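Local coordinates for protein phospholipase C-beta (PLC-beta) (Sepia officinalis, PDB 3QR0) that belongs to the beta family of phospholipases C, multidomain proteins that combine PH, EF-hand-like, TIM-barrel and C2 modules, and carries a bound calcium ion, at residues Pro585-Asn590 with Ala799-Phe804; Phe639-Val644 with Leu678-Val683. All blocks are in the same frame, centred on the assembly; numbering follows the deposited sequence.

Interaction 1. Residues Pro585-Asn590 with Ala799-Phe804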
loop_
_atom_site.group_PDB
_atom_site.type_symbol
_atom_site.label_atom_id
_atom_site.label_comp_id
_atom_site.label_asym_id
_atom_site.label_seq_id
_atom_site.Cartn_x
_atom_site.Cartn_y
_atom_site.Cartn_z
ATOM N N PRO A 585 9.337 -7.272 -8.174
ATOM C CA PRO A 585 8.455 -8.441 -8.207
ATOM C C PRO A 585 7.838 -8.755 -9.577
ATOM O O PRO A 585 7.556 -9.920 -9.854
ATOM C CB PRO A 585 7.374 -8.100 -7.177
ATOM C CG PRO A 585 7.397 -6.615 -7.077
ATOM C CD PRO A 585 8.807 -6.207 -7.305
ATOM N N GLN A 586 7.646 -7.737 -10.421
ATOM C CA GLN A 586 7.167 -7.942 -11.790
ATOM C C GLN A 586 7.964 -9.021 -12.535
ATOM O O GLN A 586 7.402 -9.741 -13.353
ATOM C CB GLN A 586 7.206 -6.634 -12.599
ATOM C CG GLN A 586 5.984 -5.721 -12.413
ATOM C CD GLN A 586 6.015 -4.891 -11.138
ATOM O OE1 GLN A 586 6.989 -4.916 -10.375
ATOM N NE2 GLN A 586 4.936 -4.146 -10.900
ATOM N N ILE A 587 9.267 -9.131 -12.258
ATOM C CA ILE A 587 10.101 -10.147 -12.912
ATOM C C ILE A 587 9.424 -11.518 -12.838
ATOM O O ILE A 587 9.393 -12.260 -13.821
ATOM C CB ILE A 587 11.514 -10.249 -12.277
ATOM C CG1 ILE A 587 12.330 -8.983 -12.560
ATOM C CG2 ILE A 587 12.266 -11.473 -12.835
ATOM C CD1 ILE A 587 13.594 -8.862 -11.712
ATOM N N TYR A 588 8.877 -11.838 -11.666
ATOM C CA TYR A 588 8.287 -13.145 -11.410
ATOM C C TYR A 588 6.770 -13.163 -11.611
ATOM O O TYR A 588 6.220 -14.181 -12.039
ATOM C CB TYR A 588 8.712 -13.635 -10.019
ATOM C CG TYR A 588 10.225 -13.671 -9.926
ATOM C CD1 TYR A 588 10.946 -14.686 -10.541
ATOM C CD2 TYR A 588 10.933 -12.650 -9.302
ATOM C CE1 TYR A 588 12.328 -14.710 -10.502
ATOM C CE2 TYR A 588 12.317 -12.666 -9.260
ATOM C CZ TYR A 588 13.005 -13.702 -9.862
ATOM O OH TYR A 588 14.375 -13.731 -9.830
ATOM N N TRP A 589 6.097 -12.047 -11.333
ATOM C CA TRP A 589 4.668 -11.932 -11.657
ATOM C C TRP A 589 4.417 -12.087 -13.159
ATOM O O TRP A 589 3.346 -12.559 -13.562
ATOM C CB TRP A 589 4.081 -10.594 -11.199
ATOM C CG TRP A 589 3.956 -10.432 -9.728
ATOM C CD1 TRP A 589 3.777 -11.415 -8.796
ATOM C CD2 TRP A 589 3.956 -9.197 -9.013
ATOM N NE1 TRP A 589 3.686 -10.867 -7.538
ATOM C CE2 TRP A 589 3.790 -9.506 -7.642
ATOM C CE3 TRP A 589 4.082 -7.859 -9.392
ATOM C CZ2 TRP A 589 3.749 -8.529 -6.660
ATOM C CZ3 TRP A 589 4.040 -6.886 -8.410
ATOM C CH2 TRP A 589 3.873 -7.227 -7.063
ATOM N N ASN A 590 5.399 -11.693 -13.974
ATOM C CA ASN A 590 5.317 -11.854 -15.433
ATOM C C ASN A 590 5.252 -13.321 -15.872
ATOM O O ASN A 590 4.732 -13.615 -16.942
ATOM C CB ASN A 590 6.511 -11.186 -16.134
ATOM C CG ASN A 590 6.501 -9.669 -16.017
ATOM O OD1 ASN A 590 5.449 -9.039 -15.863
ATOM N ND2 ASN A 590 7.690 -9.070 -16.093
ATOM N N ALA A 799 19.735 -10.495 -20.582
ATOM C CA ALA A 799 19.893 -9.100 -21.001
ATOM C C ALA A 799 18.592 -8.314 -20.863
ATOM O O ALA A 799 18.606 -7.163 -20.425
ATOM C CB ALA A 799 20.405 -9.030 -22.442
ATOM N N ALA A 800 17.476 -8.938 -21.237
ATOM C CA ALA A 800 16.151 -8.331 -21.076
ATOM C C ALA A 800 15.884 -7.937 -19.626
ATOM O O ALA A 800 15.276 -6.899 -19.372
ATOM C CB ALA A 800 15.058 -9.274 -21.566
ATOM N N LEU A 801 16.353 -8.758 -18.685
ATOM C CA LEU A 801 16.109 -8.518 -17.257
ATOM C C LEU A 801 16.923 -7.360 -16.672
ATOM O O LEU A 801 16.652 -6.928 -15.552
ATOM C CB LEU A 801 16.356 -9.788 -16.445
ATOM C CG LEU A 801 15.371 -10.928 -16.709
ATOM C CD1 LEU A 801 15.837 -12.178 -15.986
ATOM C CD2 LEU A 801 13.938 -10.552 -16.283
ATOM N N CYS A 802 17.905 -6.861 -17.425
ATOM C CA CYS A 802 18.657 -5.668 -17.024
ATOM C C CYS A 802 17.774 -4.416 -16.927
ATOM O O CYS A 802 18.082 -3.511 -16.155
ATOM C CB CYS A 802 19.827 -5.412 -17.978
ATOM S SG CYS A 802 21.156 -6.647 -17.858
ATOM N N ALA A 803 16.678 -4.373 -17.688
ATOM C CA ALA A 803 15.735 -3.240 -17.628
ATOM C C ALA A 803 15.190 -2.945 -16.221
ATOM O O ALA A 803 14.798 -1.817 -15.941
ATOM C CB ALA A 803 14.572 -3.464 -18.592
ATOM N N PHE A 804 15.146 -3.956 -15.355
ATOM C CA PHE A 804 14.644 -3.795 -13.980
ATOM C C PHE A 804 15.643 -3.186 -12.996
ATOM O O PHE A 804 15.248 -2.717 -11.920
ATOM C CB PHE A 804 14.184 -5.146 -13.440
ATOM C CG PHE A 804 13.016 -5.708 -14.181
ATOM C CD1 PHE A 804 11.724 -5.292 -13.877
ATOM C CD2 PHE A 804 13.202 -6.633 -15.193
ATOM C CE1 PHE A 804 10.636 -5.801 -14.572
ATOM C CE2 PHE A 804 12.118 -7.149 -15.885
ATOM C CZ PHE A 804 10.837 -6.736 -15.578
#

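Interaction 2. Residues Phe639-Val644 with Leu678-Val683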
loop_
_atom_site.group_PDB
_atom_site.type_symbol
_atom_site.label_atom_id
_atom_site.label_comp_id
_atom_site.label_asym_id
_atom_site.label_seq_id
_atom_site.Cartn_x
_atom_site.Cartn_y
_atom_site.Cartn_z
ATOM N N PHE A 639 9.091 -12.899 -22.274
ATOM C CA PHE A 639 10.185 -12.162 -22.907
ATOM C C PHE A 639 9.847 -11.669 -24.315
ATOM O O PHE A 639 10.717 -11.142 -25.008
ATOM C CB PHE A 639 11.450 -13.020 -22.941
ATOM C CG PHE A 639 11.998 -13.317 -21.587
ATOM C CD1 PHE A 639 12.751 -12.364 -20.908
ATOM C CD2 PHE A 639 11.754 -14.537 -20.975
ATOM C CE1 PHE A 639 13.257 -12.628 -19.658
ATOM C CE2 PHE A 639 12.254 -14.807 -19.722
ATOM C CZ PHE A 639 13.009 -13.852 -19.059
ATOM N N THR A 640 8.593 -11.830 -24.733
ATOM C CA THR A 640 8.157 -11.355 -26.046
ATOM C C THR A 640 8.338 -9.842 -26.167
ATOM O O THR A 640 8.145 -9.108 -25.199
ATOM C CB THR A 640 6.676 -11.711 -26.328
ATOM O OG1 THR A 640 6.317 -11.260 -27.635
ATOM C CG2 THR A 640 5.745 -11.067 -25.310
ATOM N N GLU A 641 8.728 -9.394 -27.360
ATOM C CA GLU A 641 8.851 -7.968 -27.668
ATOM C C GLU A 641 7.782 -7.525 -28.669
ATOM O O GLU A 641 7.812 -6.396 -29.164
ATOM C CB GLU A 641 10.243 -7.669 -28.231
ATOM C CG GLU A 641 11.384 -8.207 -27.380
ATOM C CD GLU A 641 12.734 -7.729 -27.862
ATOM O OE1 GLU A 641 13.003 -6.513 -27.747
ATOM O OE2 GLU A 641 13.525 -8.563 -28.362
ATOM N N SER A 642 6.835 -8.416 -28.959
ATOM C CA SER A 642 5.781 -8.145 -29.927
ATOM C C SER A 642 4.420 -8.265 -29.258
ATOM O O SER A 642 4.302 -8.805 -28.151
ATOM C CB SER A 642 5.879 -9.127 -31.093
ATOM O OG SER A 642 5.781 -10.461 -30.620
ATOM N N THR A 643 3.392 -7.772 -29.938
ATOM C CA THR A 643 2.035 -7.810 -29.400
ATOM C C THR A 643 1.581 -9.256 -29.188
ATOM O O THR A 643 1.945 -10.154 -29.949
ATOM C CB THR A 643 1.029 -7.081 -30.313
ATOM O OG1 THR A 643 0.963 -7.746 -31.577
ATOM C CG2 THR A 643 1.438 -5.630 -30.525
ATOM N N VAL A 644 0.806 -9.469 -28.131
ATOM C CA VAL A 644 0.298 -10.786 -27.779
ATOM C C VAL A 644 -1.117 -10.931 -28.335
ATOM O O VAL A 644 -1.959 -10.060 -28.125
ATOM C CB VAL A 644 0.303 -10.976 -26.242
ATOM C CG1 VAL A 644 -0.323 -12.305 -25.846
ATOM C CG2 VAL A 644 1.727 -10.871 -25.710
ATOM N N LEU A 678 6.258 -6.284 -18.156
ATOM C CA LEU A 678 7.118 -7.170 -18.929
ATOM C C LEU A 678 8.467 -6.485 -19.146
ATOM O O LEU A 678 8.540 -5.253 -19.157
ATOM C CB LEU A 678 6.495 -7.522 -20.281
ATOM C CG LEU A 678 5.267 -8.444 -20.292
ATOM C CD1 LEU A 678 4.952 -8.845 -21.725
ATOM C CD2 LEU A 678 5.483 -9.679 -19.433
ATOM N N PRO A 679 9.541 -7.273 -19.313
ATOM C CA PRO A 679 10.847 -6.675 -19.570
ATOM C C PRO A 679 10.820 -5.655 -20.710
ATOM O O PRO A 679 11.405 -4.584 -20.579
ATOM C CB PRO A 679 11.718 -7.882 -19.930
ATOM C CG PRO A 679 11.107 -9.008 -19.198
ATOM C CD PRO A 679 9.629 -8.738 -19.167
ATOM N N THR A 680 10.118 -5.975 -21.797
ATOM C CA THR A 680 10.014 -5.068 -22.949
ATOM C C THR A 680 9.257 -3.764 -22.640
ATOM O O THR A 680 9.401 -2.779 -23.363
ATOM C CB THR A 680 9.348 -5.772 -24.161
ATOM O OG1 THR A 680 9.617 -5.036 -25.361
ATOM C CG2 THR A 680 7.840 -5.908 -23.965
ATOM N N ASP A 681 8.454 -3.762 -21.576
ATOM C CA ASP A 681 7.682 -2.584 -21.165
ATOM C C ASP A 681 8.274 -1.869 -19.950
ATOM O O ASP A 681 7.718 -0.870 -19.486
ATOM C CB ASP A 681 6.243 -2.991 -20.826
ATOM C CG ASP A 681 5.475 -3.520 -22.026
ATOM O OD1 ASP A 681 5.796 -3.128 -23.162
ATOM O OD2 ASP A 681 4.539 -4.325 -21.828
ATOM N N THR A 682 9.382 -2.377 -19.421
ATOM C CA THR A 682 9.958 -1.816 -18.210
ATOM C C THR A 682 10.930 -0.689 -18.563
ATOM O O THR A 682 11.869 -0.892 -19.321
ATOM C CB THR A 682 10.632 -2.912 -17.372
ATOM O OG1 THR A 682 9.624 -3.831 -16.931
ATOM C CG2 THR A 682 11.348 -2.320 -16.168
ATOM N N VAL A 683 10.672 0.497 -18.018
ATOM C CA VAL A 683 11.453 1.696 -18.301
ATOM C C VAL A 683 11.866 2.353 -16.990
ATOM O O VAL A 683 11.016 2.846 -16.232
ATOM C CB VAL A 683 10.636 2.709 -19.134
ATOM C CG1 VAL A 683 11.449 3.980 -19.383
ATOM C CG2 VAL A 683 10.185 2.085 -20.455
HETATM O O HOH W 1 9.172 -8.849 -22.582
HETATM O O HOH W 2 12.282 -5.201 -25.747
#

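Interaction 1. Residues Pro585-Asn590 with Ala799-Phe804
The ring of Phe-804 takes Ile-587 squarely on one face: CG1 of Ile-587 stands 3.6 Å from the centroid of the Phe-804 ring and only 11° off its normal, a clear CH-pi contact. At the ring's edge, in its plane, lies the carbonyl oxygen of Leu-801. CB of Gln-586 and the amide of Asn-590 approach obliquely, the amide plane turned 45° from that of the ring. The example illustrates how a distal chain segment can be docked on a TIM barrel: Ile-587 sits on the short helix 586-589 of the barrel's Y half, whereas Phe-804 follows helix 793-800, which comes after strand 761-771 of the C2 sandwich. This is consistent with the way the proximal C-terminal region folds back on the core in PLC-beta proteins.

The branching of Ile-587 distributes its contacts. With chi1 at -68°, CG1 lies beside the backbone N and meets Phe-804, while CG2, on the other branch, is left to serve two partners. It sits over the centre of the Tyr-588 ring, 3.7 Å above the plane, and its approach to CD2 of Leu-801 is 3.9 Å. Leu-801 also touches Leu-550 of helix 546-555, as does Tyr-588, which joins both segments to one barrel helix.

No hydrogen bond links the segments, and the polar ends look elsewhere. The Gln-586 chain bends at chi2, carrying its amide away from Phe-804 to the edge of the Trp-589 indole, whose face meets CB of Pro-585. A glycerol molecule lies near Ile-587. Asn-590 brings ND2 to 4.0 Å from CZ of Phe-804, yet that same nitrogen is hydrogen-bonded to the carbonyl oxygen of Gly-677.

Interaction 2. Residues Phe639-Val644 with Leu678-Val683
Phe-639 meets Pro-679 side chain to side chain, CD1 of Phe-639 standing 4.1 Å from CG of Pro-679, where a loop leading into the C2 beta sandwich lies against a 3-10 turn of that sandwich. The two side chains cross obliquely, and both also touch Ala-800 of helix 793-800, so the aromatic ring and the proline share a third neighbour. No direct hydrogen bond joins the segments; two waters bridge them instead.

Next comes Thr-640, with three parts of the residue in play. Its OG1 accepts from the N of Ser-642 over 3.2 Å, with a nearly straight N-H to acceptor angle of 165°, forming an ST turn that shapes its own loop. Its methyl CG2 points to CD1 of Leu-678. Its carbonyl oxygen, by contrast, faces the turn: a water donates to Thr-640 O at 2.8 Å and accepts from Thr-680 N at 3.1 Å, bridging backbone to backbone.

Glu-641, more exposed, adds a second bridge. A water donates to OE1 of Glu-641 at 2.5 Å, an unusually short distance, and is hydrogen-bonded to OG1 of Thr-680 at 2.7 Å. That hydroxyl is set anti to the backbone N (chi1 -163°), which leaves CG2 of Thr-680 to pack against the carbonyl oxygen of Thr-640. Within this contact the carboxylate of Glu-641 is linked to the turn by that single water.

The turn is held by bonds of its own and by a neighbouring part of the C2 domain. OD1 and OD2 of Asp-681 accept from the backbone N of Val-712 and of Leu-713, respectively, tying it to the chain just after strand 706-711. Leu-678 O is gripped from opposite faces of its plane, by Asp-681 N at 2.8 Å and by Thr-682 OG1 at 2.9 Å.

Overall arrangement
From the N terminus, the chain passes the PH, EF-hand-like and X regions before reaching 585-590 in the Y half of the barrel. Residues 639-644 follow, then strands 650-660 and 669-676 of the C2 sandwich, and at 678-683 interaction 2 closes a short loop. The chain completes the sandwich and returns at 799-804, where interaction 1 closes a much longer loop that contains the one closed by interaction 2, without crossing it. The contacts touch: Asn-590 lies against Leu-678 and Pro-679, and Phe-804 against Thr-682. Barrel, C2 domain and C-terminal region therefore converge here, the 678-683 turn being common neighbour to both sides of interaction 1.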